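Uncharacterized protein (PDB 4ECO) is of unknown function but, as a leucine-rich repeat protein, probably binds other proteins. Local coordinates at residues Tyr152-Glu156 against Lys173-Ser178; Val379-Phe384 against Met404-Asp408; Pro458-Ile462 against Leu489-Asp494. One frame throughout, in Å; residues are numbered along the deposited sequence.

Interaction 1 of 3, residues Tyr152-Glu156 against Lys173-Ser178; sequences YDPRE and KSIKKS
Arg155 CG stands anti to its own carbonyl carbon (chi1 -57°), and a bend at chi3 (-52°) swings the guanidinium over to Lys173, Ser174 and Ile175. Arg155 NH1 donates to Lys173 O at 2.8 Å. NH2 adds weak bonds to the same oxygen and to Ser174 O. Ile175 CG1 covers one face of the guanidinium, 3.4 Å from Arg155 NH2. Ile175 CD1 meets Arg155 CB at 3.7 Å. The carboxylate of Asp153 takes the guanidinium side-on and in plane. NE reaches OD1, and Arg155 NH2 reaches Asp153 OD2 at 3.0 Å, each on a syn lone pair. OD1 also accepts from Arg155 N, above the carboxylate plane, which makes an Asx turn. Further on, Glu156 bends at chi2 and lays CD 3.5 Å from Ser178 OG, while its OE2 forms a salt bridge with Lys163. Both segments flank helix 160-168, and Arg155 and Ile175 both touch Ile166 of that helix. The contact is a surface one between irregular loops. The side-on grip of Asp153 fixes the rotation of the guanidinium. The outer N-H groups are thus presented to the carbonyls of the second loop, and one arginine ties the two loops together.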
loop_
_atom_site.group_PDB
_atom_site.type_symbol
_atom_site.label_atom_id
_atom_site.label_comp_id
_atom_site.label_asym_id
_atom_site.label_seq_id
_atom_site.Cartn_x
_atom_site.Cartn_y
_atom_site.Cartn_z
ATOM N N TYR A 152 3.521 1.151 -0.473
ATOM C CA TYR A 152 4.155 1.893 -1.568
ATOM C C TYR A 152 4.985 3.065 -0.993
ATOM O O TYR A 152 4.562 3.671 0.008
ATOM C CB TYR A 152 3.040 2.394 -2.511
ATOM C CG TYR A 152 3.448 3.070 -3.803
ATOM C CD1 TYR A 152 3.914 2.326 -4.885
ATOM C CD2 TYR A 152 3.177 4.418 -4.016
ATOM C CE1 TYR A 152 4.214 2.932 -6.107
ATOM C CE2 TYR A 152 3.465 5.030 -5.235
ATOM C CZ TYR A 152 3.971 4.283 -6.279
ATOM O OH TYR A 152 4.241 4.904 -7.468
ATOM N N ASP A 153 6.139 3.399 -1.621
ATOM C CA ASP A 153 6.934 4.541 -1.190
ATOM C C ASP A 153 6.526 5.779 -2.033
ATOM O O ASP A 153 6.824 5.818 -3.232
ATOM C CB ASP A 153 8.441 4.258 -1.278
ATOM C CG ASP A 153 9.359 5.311 -0.673
ATOM O OD1 ASP A 153 8.838 6.305 -0.072
ATOM O OD2 ASP A 153 10.600 5.141 -0.776
ATOM N N PRO A 154 5.858 6.799 -1.420
ATOM C CA PRO A 154 5.455 7.984 -2.199
ATOM C C PRO A 154 6.659 8.736 -2.797
ATOM O O PRO A 154 6.452 9.514 -3.727
ATOM C CB PRO A 154 4.698 8.837 -1.175
ATOM C CG PRO A 154 4.246 7.856 -0.116
ATOM C CD PRO A 154 5.380 6.890 -0.021
ATOM N N ARG A 155 7.919 8.466 -2.322
ATOM C CA ARG A 155 9.119 9.121 -2.869
ATOM C C ARG A 155 9.428 8.602 -4.303
ATOM O O ARG A 155 10.179 9.226 -5.032
ATOM C CB ARG A 155 10.328 8.947 -1.949
ATOM C CG ARG A 155 10.082 9.480 -0.553
ATOM C CD ARG A 155 11.246 9.229 0.371
ATOM N NE ARG A 155 11.613 7.820 0.343
ATOM C CZ ARG A 155 12.779 7.337 0.749
ATOM N NH1 ARG A 155 13.715 8.152 1.220
ATOM N NH2 ARG A 155 13.032 6.036 0.655
ATOM N N GLU A 156 8.781 7.518 -4.719
ATOM C CA GLU A 156 8.883 6.906 -6.045
ATOM C C GLU A 156 8.614 7.944 -7.165
ATOM O O GLU A 156 9.234 7.898 -8.232
ATOM C CB GLU A 156 7.871 5.724 -6.129
ATOM C CG GLU A 156 7.881 4.929 -7.423
ATOM C CD GLU A 156 9.208 4.355 -7.891
ATOM O OE1 GLU A 156 10.005 3.892 -7.039
ATOM O OE2 GLU A 156 9.429 4.341 -9.125
ATOM N N LYS A 173 17.401 7.124 3.530
ATOM C CA LYS A 173 16.934 5.777 3.172
ATOM C C LYS A 173 16.755 5.728 1.649
ATOM O O LYS A 173 16.085 6.598 1.073
ATOM C CB LYS A 173 15.622 5.391 3.901
ATOM C CG LYS A 173 15.631 5.495 5.432
ATOM C CD LYS A 173 14.319 4.973 6.002
ATOM C CE LYS A 173 14.168 5.133 7.497
ATOM N NZ LYS A 173 12.939 4.438 7.982
ATOM N N SER A 174 17.410 4.770 0.990
ATOM C CA SER A 174 17.334 4.639 -0.467
ATOM C C SER A 174 15.908 4.279 -0.886
ATOM O O SER A 174 15.144 3.717 -0.095
ATOM C CB SER A 174 18.337 3.602 -0.972
ATOM O OG SER A 174 19.661 4.066 -0.754
ATOM N N ILE A 175 15.539 4.653 -2.104
ATOM C CA ILE A 175 14.218 4.381 -2.629
ATOM C C ILE A 175 14.289 3.071 -3.422
ATOM O O ILE A 175 14.966 2.984 -4.464
ATOM C CB ILE A 175 13.711 5.587 -3.477
ATOM C CG1 ILE A 175 13.671 6.879 -2.626
ATOM C CG2 ILE A 175 12.362 5.284 -4.139
ATOM C CD1 ILE A 175 13.669 8.149 -3.371
ATOM N N LYS A 176 13.581 2.056 -2.906
ATOM C CA LYS A 176 13.452 0.737 -3.519
ATOM C C LYS A 176 12.519 0.767 -4.726
ATOM O O LYS A 176 11.543 1.532 -4.745
ATOM C CB LYS A 176 12.904 -0.283 -2.507
ATOM C CG LYS A 176 13.911 -0.993 -1.632
ATOM C CD LYS A 176 13.199 -2.181 -0.942
ATOM C CE LYS A 176 14.119 -3.313 -0.495
ATOM N NZ LYS A 176 13.394 -4.620 -0.360
ATOM N N LYS A 177 12.792 -0.110 -5.704
ATOM C CA LYS A 177 11.950 -0.320 -6.871
ATOM C C LYS A 177 10.594 -0.826 -6.392
ATOM O O LYS A 177 10.519 -1.596 -5.423
ATOM C CB LYS A 177 12.617 -1.322 -7.840
ATOM C CG LYS A 177 11.873 -1.554 -9.163
ATOM C CD LYS A 177 12.538 -2.637 -10.023
ATOM C CE LYS A 177 11.770 -2.889 -11.299
ATOM N NZ LYS A 177 12.411 -3.947 -12.113
ATOM N N SER A 178 9.529 -0.373 -7.059
ATOM C CA SER A 178 8.152 -0.718 -6.737
ATOM C C SER A 178 7.946 -2.215 -6.800
ATOM O O SER A 178 8.419 -2.881 -7.734
ATOM C CB SER A 178 7.200 -0.013 -7.694
ATOM O OG SER A 178 7.425 1.390 -7.711
#

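Interaction 2 of 3, residues Val379-Phe384 against Met404-Asp408; sequences VENLSF and MSAID
Leu382 pairs with Ile407, and Asn381 and Ser383 pair with Ala406 and Asp408, as neighbouring parallel strands of a leucine-rich repeat solenoid. The strand axes run 4.8 Å apart and only 8° from parallel. The tight side is the apolar one, which faces the interior of the solenoid. Leu382 CD1 touches two groups of the other segment, 3.7 Å from the SE of the selenomethionine Met404 and 3.9 Å from Ile407 CD1. Met404 brings SE there with CG anti to the carbonyl carbon (chi1 -56°) and an extended chi2 (-177°). It also lies alongside Val379, pointing the same way, with SE against CG1. Ile407 CD1 then touches the Phe384 ring at its edge, near the ring plane. Val435 and Ile438 of the next strand and Leu358 of the preceding one continue this layer.

The loose part is the start of the contact, where Glu380 is exposed and Ser405 partly so. The aliphatic CG of Glu380 passes 3.4 Å from Ser405 OG. The backbone is still tied here, for Glu380 O accepts from Ser405 N at 2.7 Å and, weakly, from Ala406 N. By contrast, the face of Ala406 and Asp408 is buried, with Pro154 of a distant loop as cover. Asp408 OD1 bonds to Ser410 OG.

The far end is well bonded. Asp408 N donates to Leu382 O at 3.0 Å. Just past the strand, Phe384 O accepts from the side-chain ND2 of both Asn387 and Asn412, consistent with the asparagine ladder of this fold. Phe384 also packs its ring against that of Phe409, with the planes nearly parallel. The last link between the segments is Phe384 N to Asp408 O, 2.8 Å long, with the donor almost in line with the carbonyl bond.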
loop_
_atom_site.group_PDB
_atom_site.type_symbol
_atom_site.label_atom_id
_atom_site.label_comp_id
_atom_site.label_asym_id
_atom_site.label_seq_id
_atom_site.Cartn_x
_atom_site.Cartn_y
_atom_site.Cartn_z
ATOM N N VAL A 379 3.607 4.901 12.614
ATOM C CA VAL A 379 3.203 5.261 11.241
ATOM C C VAL A 379 4.431 5.512 10.372
ATOM O O VAL A 379 5.292 6.332 10.710
ATOM C CB VAL A 379 2.265 6.488 11.186
ATOM C CG1 VAL A 379 1.963 6.888 9.750
ATOM C CG2 VAL A 379 0.984 6.246 11.961
ATOM N N GLU A 380 4.505 4.805 9.262
ATOM C CA GLU A 380 5.609 4.999 8.329
ATOM C C GLU A 380 5.090 5.855 7.174
ATOM O O GLU A 380 5.461 7.024 7.084
ATOM C CB GLU A 380 6.210 3.656 7.840
ATOM C CG GLU A 380 7.595 3.825 7.235
ATOM C CD GLU A 380 8.158 2.743 6.329
ATOM O OE1 GLU A 380 7.439 1.759 6.040
ATOM O OE2 GLU A 380 9.326 2.894 5.896
ATOM N N ASN A 381 4.181 5.290 6.334
ATOM C CA ASN A 381 3.612 5.959 5.163
ATOM C C ASN A 381 2.086 5.937 5.158
ATOM O O ASN A 381 1.466 4.929 5.543
ATOM C CB ASN A 381 4.120 5.307 3.862
ATOM C CG ASN A 381 5.595 5.448 3.587
ATOM O OD1 ASN A 381 6.187 6.516 3.723
ATOM N ND2 ASN A 381 6.216 4.383 3.128
ATOM N N LEU A 382 1.488 7.063 4.687
ATOM C CA LEU A 382 0.035 7.256 4.495
ATOM C C LEU A 382 -0.245 7.687 3.083
ATOM O O LEU A 382 0.625 8.316 2.448
ATOM C CB LEU A 382 -0.567 8.289 5.448
ATOM C CG LEU A 382 -0.355 8.139 6.936
ATOM C CD1 LEU A 382 -0.832 9.380 7.630
ATOM C CD2 LEU A 382 -1.039 6.885 7.479
ATOM N N SER A 383 -1.459 7.373 2.581
ATOM C CA SER A 383 -1.828 7.769 1.232
ATOM C C SER A 383 -3.284 8.219 1.089
ATOM O O SER A 383 -4.229 7.514 1.472
ATOM C CB SER A 383 -1.574 6.654 0.241
ATOM O OG SER A 383 -1.797 7.170 -1.063
ATOM N N PHE A 384 -3.425 9.398 0.460
ATOM C CA PHE A 384 -4.666 10.052 0.090
ATOM C C PHE A 384 -4.626 10.323 -1.404
ATOM O O PHE A 384 -5.408 11.124 -1.924
ATOM C CB PHE A 384 -4.849 11.341 0.889
ATOM C CG PHE A 384 -4.817 11.166 2.383
ATOM C CD1 PHE A 384 -3.608 11.214 3.084
ATOM C CD2 PHE A 384 -6.000 10.997 3.107
ATOM C CE1 PHE A 384 -3.580 11.079 4.477
ATOM C CE2 PHE A 384 -5.972 10.871 4.504
ATOM C CZ PHE A 384 -4.761 10.933 5.178
HETATM N N MSE A 404 6.753 10.704 10.687
HETATM C CA MSE A 404 6.360 9.783 9.622
HETATM C C MSE A 404 7.377 9.844 8.479
HETATM O O MSE A 404 8.079 10.855 8.324
HETATM C CB MSE A 404 4.949 10.129 9.118
HETATM C CG MSE A 404 3.876 10.136 10.231
HETATM SE SE MSE A 404 2.082 10.479 9.545
HETATM C CE MSE A 404 2.207 12.377 9.321
ATOM N N SER A 405 7.493 8.752 7.711
ATOM C CA SER A 405 8.432 8.667 6.586
ATOM C C SER A 405 7.966 9.564 5.422
ATOM O O SER A 405 8.690 10.494 5.067
ATOM C CB SER A 405 8.611 7.223 6.113
ATOM O OG SER A 405 9.580 6.500 6.861
ATOM N N ALA A 406 6.758 9.316 4.862
ATOM C CA ALA A 406 6.211 10.060 3.723
ATOM C C ALA A 406 4.684 10.034 3.691
ATOM O O ALA A 406 4.071 9.029 4.063
ATOM C CB ALA A 406 6.750 9.489 2.412
ATOM N N ILE A 407 4.074 11.102 3.172
ATOM C CA ILE A 407 2.624 11.190 3.020
ATOM C C ILE A 407 2.322 11.502 1.548
ATOM O O ILE A 407 2.993 12.334 0.928
ATOM C CB ILE A 407 2.007 12.193 4.018
ATOM C CG1 ILE A 407 0.489 12.052 4.092
ATOM C CG2 ILE A 407 2.478 13.651 3.807
ATOM C CD1 ILE A 407 -0.040 12.425 5.407
ATOM N N ASP A 408 1.385 10.756 0.959
ATOM C CA ASP A 408 1.080 10.918 -0.456
ATOM C C ASP A 408 -0.235 11.629 -0.636
ATOM O O ASP A 408 -1.293 11.098 -0.258
ATOM C CB ASP A 408 1.065 9.556 -1.161
ATOM C CG ASP A 408 1.225 9.593 -2.677
ATOM O OD1 ASP A 408 0.942 10.651 -3.289
ATOM O OD2 ASP A 408 1.593 8.554 -3.257
#

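Interaction 3 of 3, residues Pro458-Ile462 against Leu489-Asp494; sequences PLSSI and LLTSID
The carbonyl of Ser460 is the flat group on which the two segments join, and it receives two backbone N-H groups from 489-494. Ser492 N comes to Ser460 O in the carbonyl plane at 3.0 Å. Thr491 N, 2.7 Å from Ser460 O, is tilted 29° from that plane. The peptide that follows continues the pairing. Ile462 N donates to Ser492 O at 3.1 Å, again from a tilted position. Asp494 N then meets Ile462 O at 3.0 Å and nearly head-on. These bonds set Ser461 beside Ser492 and Ile462 beside Ile493 as parallel pairs, the strand pairing of a leucine-rich repeat solenoid.

The two faces of the pair differ. On the apolar face, the CG2 methyls of Ile462 and Ile493 meet at 4.0 Å as the side chains cross. Leu490 has CG anti to its backbone N (chi1 -166°), which carries CD1 to the same Ile462 methyl. Phe453 of helix 451-454 packs on both Ile462 and Leu490. On the other face, the small side chains of Ser461 and Ser492 touch CB to CB at 3.6 Å. Ile162 and Ile166 of helix 160-168 pack on Ser492, and Phe158 packs on Ser461 and Asp494. Near the start of the segments, Leu489 CD1 rests 3.7 Å from Pro458 CA.

The polar ends on this second face find partners beyond the pair. Ser461 OG bonds to Ser437 OG of the neighbouring strand. Asp494 OD1 forms a salt bridge with Arg496 NE, and OD2 accepts from Ser159 N. The chemistry is thus divided. Backbone bonds join the two strands, Ile462, Ile493 and Leu490 add apolar contacts on the interior face, and the buried polar groups of the other face are bonded to residues outside the two segments.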
loop_
_atom_site.group_PDB
_atom_site.type_symbol
_atom_site.label_atom_id
_atom_site.label_comp_id
_atom_site.label_asym_id
_atom_site.label_seq_id
_atom_site.Cartn_x
_atom_site.Cartn_y
_atom_site.Cartn_z
ATOM N N PRO A 458 9.117 18.638 9.746
ATOM C CA PRO A 458 10.496 18.158 9.583
ATOM C C PRO A 458 10.733 17.576 8.190
ATOM O O PRO A 458 11.271 16.474 8.038
ATOM C CB PRO A 458 10.624 17.109 10.689
ATOM C CG PRO A 458 9.258 16.597 10.886
ATOM C CD PRO A 458 8.299 17.683 10.529
ATOM N N LEU A 459 10.365 18.342 7.164
ATOM C CA LEU A 459 10.468 17.927 5.767
ATOM C C LEU A 459 11.904 17.934 5.236
ATOM O O LEU A 459 12.554 18.974 5.200
ATOM C CB LEU A 459 9.599 18.825 4.881
ATOM C CG LEU A 459 8.114 18.683 5.067
ATOM C CD1 LEU A 459 7.396 19.844 4.453
ATOM C CD2 LEU A 459 7.612 17.354 4.540
ATOM N N SER A 460 12.366 16.770 4.787
ATOM C CA SER A 460 13.660 16.617 4.153
ATOM C C SER A 460 13.489 16.590 2.604
ATOM O O SER A 460 14.449 16.844 1.871
ATOM C CB SER A 460 14.388 15.368 4.667
ATOM O OG SER A 460 13.645 14.166 4.541
ATOM N N SER A 461 12.269 16.303 2.114
ATOM C CA SER A 461 11.966 16.263 0.681
ATOM C C SER A 461 10.512 16.645 0.395
ATOM O O SER A 461 9.603 16.292 1.161
ATOM C CB SER A 461 12.248 14.886 0.099
ATOM O OG SER A 461 11.392 13.909 0.653
ATOM N N ILE A 462 10.306 17.365 -0.720
ATOM C CA ILE A 462 8.999 17.807 -1.171
ATOM C C ILE A 462 8.859 17.559 -2.682
ATOM O O ILE A 462 9.769 17.836 -3.461
ATOM C CB ILE A 462 8.741 19.283 -0.797
ATOM C CG1 ILE A 462 7.271 19.691 -1.038
ATOM C CG2 ILE A 462 9.747 20.263 -1.447
ATOM C CD1 ILE A 462 6.821 20.954 -0.331
ATOM N N LEU A 489 16.610 21.104 7.137
ATOM C CA LEU A 489 16.430 19.680 6.816
ATOM C C LEU A 489 16.103 19.401 5.349
ATOM O O LEU A 489 16.308 18.278 4.908
ATOM C CB LEU A 489 15.291 19.074 7.655
ATOM C CG LEU A 489 15.470 19.017 9.170
ATOM C CD1 LEU A 489 14.169 18.707 9.834
ATOM C CD2 LEU A 489 16.497 17.968 9.565
ATOM N N LEU A 490 15.545 20.379 4.612
ATOM C CA LEU A 490 15.113 20.202 3.222
ATOM C C LEU A 490 16.304 19.961 2.295
ATOM O O LEU A 490 17.064 20.892 1.997
ATOM C CB LEU A 490 14.295 21.426 2.750
ATOM C CG LEU A 490 13.504 21.248 1.448
ATOM C CD1 LEU A 490 12.376 20.222 1.626
ATOM C CD2 LEU A 490 12.943 22.571 0.992
ATOM N N THR A 491 16.443 18.717 1.826
ATOM C CA THR A 491 17.548 18.313 0.953
ATOM C C THR A 491 17.069 17.923 -0.480
ATOM O O THR A 491 17.912 17.808 -1.367
ATOM C CB THR A 491 18.347 17.163 1.597
ATOM O OG1 THR A 491 17.485 16.038 1.803
ATOM C CG2 THR A 491 19.010 17.583 2.924
ATOM N N SER A 492 15.747 17.756 -0.719
ATOM C CA SER A 492 15.236 17.396 -2.055
ATOM C C SER A 492 14.010 18.224 -2.419
ATOM O O SER A 492 13.067 18.303 -1.642
ATOM C CB SER A 492 14.905 15.904 -2.157
ATOM O OG SER A 492 16.044 15.079 -1.960
ATOM N N ILE A 493 14.044 18.877 -3.596
ATOM C CA ILE A 493 12.949 19.692 -4.101
ATOM C C ILE A 493 12.659 19.313 -5.563
ATOM O O ILE A 493 13.500 19.530 -6.433
ATOM C CB ILE A 493 13.224 21.210 -3.953
ATOM C CG1 ILE A 493 13.784 21.583 -2.537
ATOM C CG2 ILE A 493 11.960 22.005 -4.285
ATOM C CD1 ILE A 493 14.166 23.063 -2.358
ATOM N N ASP A 494 11.465 18.734 -5.818
ATOM C CA ASP A 494 10.989 18.383 -7.154
ATOM C C ASP A 494 9.951 19.386 -7.578
ATOM O O ASP A 494 8.894 19.495 -6.950
ATOM C CB ASP A 494 10.429 16.967 -7.207
ATOM C CG ASP A 494 10.533 16.310 -8.570
ATOM O OD1 ASP A 494 10.605 17.041 -9.576
ATOM O OD2 ASP A 494 10.504 15.061 -8.631
#

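The three contacts come in series along the chain. Interaction 1 joins the two loops that flank helix 160-168. Interactions 2 and 3 are strand pairs of the same repeat array, their centres about 15 Å apart, with strand 435-439 lying between 404-408 and 461-463. Interaction 1 lies about 12 Å from interaction 2 and 15 Å from interaction 3, centre to centre. It touches interaction 2 directly, where Pro154 CB packs 3.7 Å from Asp408 CB. Helix 160-168 packs on strand 492-494 of interaction 3. The long segment that contains interaction 1 thus leaves the early part of the chain and packs across strands from several later repeats, covering part of their non-core face.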